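Local atomic coordinates of beta-lactamase OXA-2 (Salmonella typhimurium, PDB entry 1K38), a protein that hydrolyses the beta-lactam ring of penicillins such as oxacillin, working as a class D serine enzyme that confers antibiotic resistance. Residues L5-W10 / A34-D39; K20-V25 / A213-T218. All blocks are in the same frame, centred on the assembly; numbering follows the deposited sequence.

Contact 1 of 2, residues L5-W10 / A34-D39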
loop_
_atom_site.group_PDB
_atom_site.type_symbol
_atom_site.label_atom_id
_atom_site.label_comp_id
_atom_site.label_asym_id
_atom_site.label_seq_id
_atom_site.Cartn_x
_atom_site.Cartn_y
_atom_site.Cartn_z
ATOM N N LEU A 5 -10.819 -26.348 9.841
ATOM C CA LEU A 5 -11.106 -27.429 8.910
ATOM C C LEU A 5 -9.831 -27.896 8.220
ATOM O O LEU A 5 -9.087 -27.090 7.666
ATOM C CB LEU A 5 -12.111 -26.956 7.856
ATOM C CG LEU A 5 -12.477 -27.952 6.752
ATOM C CD1 LEU A 5 -13.254 -29.122 7.347
ATOM C CD2 LEU A 5 -13.308 -27.251 5.688
ATOM N N GLU A 6 -9.570 -29.198 8.263
ATOM C CA GLU A 6 -8.389 -29.720 7.602
ATOM C C GLU A 6 -8.689 -29.877 6.121
ATOM O O GLU A 6 -9.751 -30.372 5.745
ATOM C CB GLU A 6 -7.981 -31.079 8.183
ATOM C CG GLU A 6 -6.858 -31.738 7.396
ATOM C CD GLU A 6 -6.415 -33.065 7.974
ATOM O OE1 GLU A 6 -7.276 -33.813 8.483
ATOM O OE2 GLU A 6 -5.205 -33.364 7.899
ATOM N N ARG A 7 -7.760 -29.432 5.280
ATOM C CA ARG A 7 -7.914 -29.552 3.834
ATOM C C ARG A 7 -6.843 -30.511 3.326
ATOM O O ARG A 7 -5.873 -30.102 2.687
ATOM C CB ARG A 7 -7.763 -28.184 3.159
ATOM C CG ARG A 7 -8.925 -27.225 3.413
ATOM C CD ARG A 7 -10.245 -27.822 2.933
ATOM N NE ARG A 7 -10.247 -28.092 1.496
ATOM C CZ ARG A 7 -10.666 -27.233 0.569
ATOM N NH1 ARG A 7 -11.126 -26.040 0.922
ATOM N NH2 ARG A 7 -10.623 -27.570 -0.713
ATOM N N SER A 8 -7.018 -31.796 3.621
ATOM C CA SER A 8 -6.047 -32.799 3.205
ATOM C C SER A 8 -5.934 -32.856 1.688
ATOM O O SER A 8 -4.917 -33.297 1.152
ATOM C CB SER A 8 -6.434 -34.178 3.750
ATOM O OG SER A 8 -7.706 -34.574 3.269
ATOM N N ASP A 9 -6.978 -32.401 1.002
ATOM C CA ASP A 9 -6.987 -32.404 -0.454
ATOM C C ASP A 9 -5.963 -31.419 -1.009
ATOM O O ASP A 9 -5.584 -31.503 -2.179
ATOM C CB ASP A 9 -8.387 -32.070 -0.980
ATOM C CG ASP A 9 -8.899 -30.740 -0.476
ATOM O OD1 ASP A 9 -9.006 -30.564 0.757
ATOM O OD2 ASP A 9 -9.204 -29.867 -1.315
ATOM N N TRP A 10 -5.514 -30.488 -0.171
ATOM C CA TRP A 10 -4.519 -29.515 -0.602
ATOM C C TRP A 10 -3.156 -30.162 -0.796
ATOM O O TRP A 10 -2.206 -29.512 -1.225
ATOM C CB TRP A 10 -4.415 -28.364 0.402
ATOM C CG TRP A 10 -5.516 -27.356 0.246
ATOM C CD1 TRP A 10 -6.509 -27.363 -0.695
ATOM C CD2 TRP A 10 -5.733 -26.185 1.045
ATOM N NE1 TRP A 10 -7.328 -26.272 -0.532
ATOM C CE2 TRP A 10 -6.875 -25.531 0.529
ATOM C CE3 TRP A 10 -5.073 -25.624 2.148
ATOM C CZ2 TRP A 10 -7.371 -24.342 1.078
ATOM C CZ3 TRP A 10 -5.566 -24.445 2.693
ATOM C CH2 TRP A 10 -6.708 -23.815 2.154
ATOM N N ALA A 34 -14.207 -21.166 9.541
ATOM C CA ALA A 34 -13.136 -21.968 10.104
ATOM C C ALA A 34 -11.842 -21.732 9.336
ATOM O O ALA A 34 -11.855 -21.472 8.132
ATOM C CB ALA A 34 -13.510 -23.447 10.054
ATOM N N MET A 35 -10.727 -21.813 10.045
ATOM C CA MET A 35 -9.426 -21.636 9.426
ATOM C C MET A 35 -9.166 -22.924 8.653
ATOM O O MET A 35 -9.516 -24.009 9.121
ATOM C CB MET A 35 -8.370 -21.432 10.511
ATOM C CG MET A 35 -7.393 -20.303 10.231
ATOM S SD MET A 35 -6.574 -19.736 11.736
ATOM C CE MET A 35 -5.838 -21.273 12.306
ATOM N N LEU A 36 -8.585 -22.804 7.464
ATOM C CA LEU A 36 -8.282 -23.968 6.637
ATOM C C LEU A 36 -6.819 -24.311 6.878
ATOM O O LEU A 36 -5.964 -23.427 6.892
ATOM C CB LEU A 36 -8.514 -23.647 5.163
ATOM C CG LEU A 36 -9.934 -23.220 4.780
ATOM C CD1 LEU A 36 -9.983 -22.938 3.286
ATOM C CD2 LEU A 36 -10.929 -24.312 5.152
ATOM N N VAL A 37 -6.526 -25.594 7.060
ATOM C CA VAL A 37 -5.156 -26.005 7.327
ATOM C C VAL A 37 -4.757 -27.316 6.662
ATOM O O VAL A 37 -5.549 -28.257 6.590
ATOM C CB VAL A 37 -4.925 -26.153 8.853
ATOM C CG1 VAL A 37 -5.866 -27.212 9.420
ATOM C CG2 VAL A 37 -3.474 -26.524 9.137
ATOM N N PHE A 38 -3.527 -27.362 6.160
ATOM C CA PHE A 38 -2.999 -28.580 5.557
ATOM C C PHE A 38 -1.882 -28.922 6.529
ATOM O O PHE A 38 -1.017 -28.084 6.805
ATOM C CB PHE A 38 -2.401 -28.375 4.168
ATOM C CG PHE A 38 -1.704 -29.601 3.649
ATOM C CD1 PHE A 38 -2.435 -30.727 3.273
ATOM C CD2 PHE A 38 -0.313 -29.673 3.632
ATOM C CE1 PHE A 38 -1.794 -31.907 2.897
ATOM C CE2 PHE A 38 0.340 -30.847 3.257
ATOM C CZ PHE A 38 -0.404 -31.969 2.890
ATOM N N ASP A 39 -1.917 -30.150 7.041
ATOM C CA ASP A 39 -0.972 -30.659 8.032
ATOM C C ASP A 39 -1.105 -29.838 9.313
ATOM O O ASP A 39 -0.240 -29.026 9.648
ATOM C CB ASP A 39 0.477 -30.609 7.539
ATOM C CG ASP A 39 1.403 -31.473 8.384
ATOM O OD1 ASP A 39 1.077 -31.733 9.566
ATOM O OD2 ASP A 39 2.457 -31.894 7.872
HETATM O O HOH W 1 -3.493 -32.163 6.190
#

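Contact 2 of 2, residues K20-V25 / A213-T218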
loop_
_atom_site.group_PDB
_atom_site.type_symbol
_atom_site.label_atom_id
_atom_site.label_comp_id
_atom_site.label_asym_id
_atom_site.label_seq_id
_atom_site.Cartn_x
_atom_site.Cartn_y
_atom_site.Cartn_z
ATOM N N LYS A 20 7.264 -30.438 0.862
ATOM C CA LYS A 20 6.746 -30.936 2.126
ATOM C C LYS A 20 6.598 -29.725 3.036
ATOM O O LYS A 20 7.548 -28.976 3.243
ATOM C CB LYS A 20 7.716 -31.942 2.747
ATOM C CG LYS A 20 7.970 -33.172 1.884
ATOM C CD LYS A 20 6.683 -33.936 1.602
ATOM C CE LYS A 20 6.937 -35.137 0.707
ATOM N NZ LYS A 20 5.678 -35.870 0.397
ATOM N N GLY A 21 5.403 -29.520 3.571
ATOM C CA GLY A 21 5.210 -28.380 4.440
ATOM C C GLY A 21 3.809 -28.263 4.994
ATOM O O GLY A 21 3.057 -29.236 5.048
ATOM N N THR A 22 3.464 -27.048 5.400
ATOM C CA THR A 22 2.159 -26.764 5.979
ATOM C C THR A 22 1.669 -25.400 5.515
ATOM O O THR A 22 2.448 -24.574 5.049
ATOM C CB THR A 22 2.241 -26.735 7.526
ATOM O OG1 THR A 22 0.933 -26.547 8.084
ATOM C CG2 THR A 22 3.147 -25.590 7.996
ATOM N N ILE A 23 0.365 -25.188 5.605
ATOM C CA ILE A 23 -0.206 -23.898 5.270
ATOM C C ILE A 23 -1.495 -23.712 6.047
ATOM O O ILE A 23 -2.278 -24.648 6.219
ATOM C CB ILE A 23 -0.494 -23.715 3.751
ATOM C CG1 ILE A 23 -0.925 -22.266 3.489
ATOM C CG2 ILE A 23 -1.585 -24.679 3.280
ATOM C CD1 ILE A 23 -1.122 -21.928 2.022
ATOM N N VAL A 24 -1.671 -22.503 6.560
ATOM C CA VAL A 24 -2.868 -22.125 7.297
ATOM C C VAL A 24 -3.442 -20.956 6.524
ATOM O O VAL A 24 -2.709 -20.045 6.143
ATOM C CB VAL A 24 -2.544 -21.640 8.724
ATOM C CG1 VAL A 24 -3.828 -21.200 9.429
ATOM C CG2 VAL A 24 -1.864 -22.742 9.510
ATOM N N VAL A 25 -4.745 -20.991 6.283
ATOM C CA VAL A 25 -5.418 -19.919 5.571
ATOM C C VAL A 25 -6.624 -19.485 6.396
ATOM O O VAL A 25 -7.472 -20.308 6.748
ATOM C CB VAL A 25 -5.903 -20.383 4.176
ATOM C CG1 VAL A 25 -6.740 -19.288 3.523
ATOM C CG2 VAL A 25 -4.708 -20.729 3.295
ATOM N N ALA A 213 -0.183 -18.450 5.901
ATOM C CA ALA A 213 1.119 -18.678 6.493
ATOM C C ALA A 213 1.541 -20.073 6.071
ATOM O O ALA A 213 0.935 -21.069 6.475
ATOM C CB ALA A 213 1.055 -18.569 8.017
ATOM N N LEU A 214 2.561 -20.130 5.224
ATOM C CA LEU A 214 3.081 -21.394 4.733
ATOM C C LEU A 214 4.557 -21.543 5.012
ATOM O O LEU A 214 5.298 -20.567 4.999
ATOM C CB LEU A 214 2.880 -21.510 3.209
ATOM C CG LEU A 214 3.675 -22.605 2.458
ATOM C CD1 LEU A 214 2.890 -23.057 1.246
ATOM C CD2 LEU A 214 5.061 -22.089 2.031
ATOM N N ASN A 215 4.976 -22.764 5.322
ATOM C CA ASN A 215 6.397 -23.029 5.452
ATOM C C ASN A 215 6.629 -24.403 4.855
ATOM O O ASN A 215 5.739 -25.259 4.864
ATOM C CB ASN A 215 6.955 -22.885 6.895
ATOM C CG ASN A 215 6.407 -23.894 7.882
ATOM O OD1 ASN A 215 6.547 -25.107 7.716
ATOM N ND2 ASN A 215 5.808 -23.386 8.953
ATOM N N ILE A 216 7.800 -24.571 4.257
ATOM C CA ILE A 216 8.175 -25.826 3.623
ATOM C C ILE A 216 9.644 -26.099 3.860
ATOM O O ILE A 216 10.427 -25.178 4.081
ATOM C CB ILE A 216 7.979 -25.792 2.083
ATOM C CG1 ILE A 216 8.703 -24.580 1.483
ATOM C CG2 ILE A 216 6.490 -25.785 1.742
ATOM C CD1 ILE A 216 8.763 -24.593 -0.037
ATOM N N ASP A 217 10.021 -27.370 3.823
ATOM C CA ASP A 217 11.426 -27.704 3.978
ATOM C C ASP A 217 12.058 -27.375 2.631
ATOM O O ASP A 217 11.377 -27.390 1.603
ATOM C CB ASP A 217 11.602 -29.190 4.287
ATOM C CG ASP A 217 10.947 -29.592 5.583
ATOM O OD1 ASP A 217 10.932 -28.761 6.513
ATOM O OD2 ASP A 217 10.464 -30.741 5.679
ATOM N N THR A 218 13.351 -27.076 2.629
ATOM C CA THR A 218 14.034 -26.749 1.380
ATOM C C THR A 218 15.273 -27.615 1.163
ATOM O O THR A 218 16.401 -27.133 1.248
ATOM C CB THR A 218 14.455 -25.262 1.338
ATOM O OG1 THR A 218 15.378 -24.988 2.398
ATOM C CG2 THR A 218 13.232 -24.360 1.483
HETATM O O HOH W 2 9.963 -29.456 0.364
#

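Contact 1 of 2, residues L5-W10 / A34-D39
At the outer edge of the mixed beta sheet in this class D beta-lactamase, the short strand 5-6 runs parallel to strand 36-38, and Leu5 and Glu6 pair with Leu36 and Val37. Three backbone hydrogen bonds join them. Leu5 N donates to Met35 O at 2.8 Å, Val37 N returns a bond to Leu5 O, and Arg7 N reaches Val37 O at 2.8 Å.

Leu36 is the apolar hub. A chi1 of -60° puts its CG beside the backbone N, and the fork at CG, with chi2 180°, sends CD2 alongside Leu5 CD2 (3.8 Å) and Arg7 CG, and CD1 to the far end of the Trp10 indole. Leu36 CB lies 3.5 Å from Trp10 CH2, and the Leu36 and Trp10 side chains cross at about a right angle; a branched leucine suits this place because it serves both sets of partners. Trp10, buried, also packs on Ile23 and Val25 of strand 21-27, its broad ring bridging from the edge strands to the next one in. Phe38 turns its ring edge to the chain bend, CD1 3.5 Å from Arg7 O, and stacks with Phe14.

Over the centre of the indole lies Arg7 CB, and the arginine chain, bent at chi2 and chi3, brings one guanidinium face against Trp10 NE1, which lies offset toward the rim. Asp9 holds that group side-on through both carboxylate oxygens, each using its syn lone pair: Arg7 NE bonds to Asp9 OD1 at 2.9 Å and Arg7 NH2 to Asp9 OD2 at 2.8 Å.

Contact 2 of 2, residues K20-V25 / A213-T218
Residues 21-25 of strand 21-27 and 213-217 of strand 208-217 pair antiparallel in the middle of the sheet that runs through the penicillin-binding, transpeptidase-like fold. Five backbone hydrogen bonds bind them, two each at the Thr22-Asn215 and Val24-Ala213 pairs and one from Asp217 N to Lys20 O (3.0 Å).

At Gly21 and Ile216 the chains come close, with CA atoms 4.0 Å apart, and glycine suits the spot: having no side chain, Gly21 brings its CA to 3.2 Å from Asn215 O. The next non-hydrogen-bonded pair, Ile23 with Leu214, is apolar; Ile23 CG1 meets Leu214 CB at 3.9 Å. Behind them helix 226-238 covers this face, with Ile235 on Ile23 and Ile231 and Val232 on Leu214. On the other face Val24 and Ala213 are small enough to lie under Ile151 of helix 147-158.

Further along that face the side chains become polar. Thr22 sets OG1 anti to its backbone N (chi1 -176°), where it is hydrogen-bonded to both Phe38 O and Asp39 O, two carbonyl acceptors for one hydroxyl proton, and its CG2 is left against the Asn215 amide, 3.4 Å from OD1. That oxygen accepts a hydrogen bond from Arg42 NE, while Arg42 NH2 forms a salt bridge with Asp217 OD1, so one guanidinium ties two residues of the strand. Where this pairing ends, a water joins the two chains, accepting from Lys20 N at 2.9 Å and donating to Asp217 O at 2.8 Å.

In the fold
Both contacts build one sheet and meet at strand 21-27, which lies between strands 36-38 and 208-217. Contact 1 is peripheral and partly exposed: a short parallel pairing, with an arginine-aspartate salt bridge kept within one segment. Contact 2 is buried, antiparallel and longer, with apolar residues facing helices on both sides and with Asn215 and Asp217 tied to Arg42. A probable backbone hydrogen bond couples the two, Val25 N lying 2.8 Å from Leu36 O, and Met35 CE packs on Val24 CG1. Contact 1 lies away from the substrate site, whereas Asn215 of contact 2 has its side chain about 9 Å from that of Gly191, a probable substrate-binding residue.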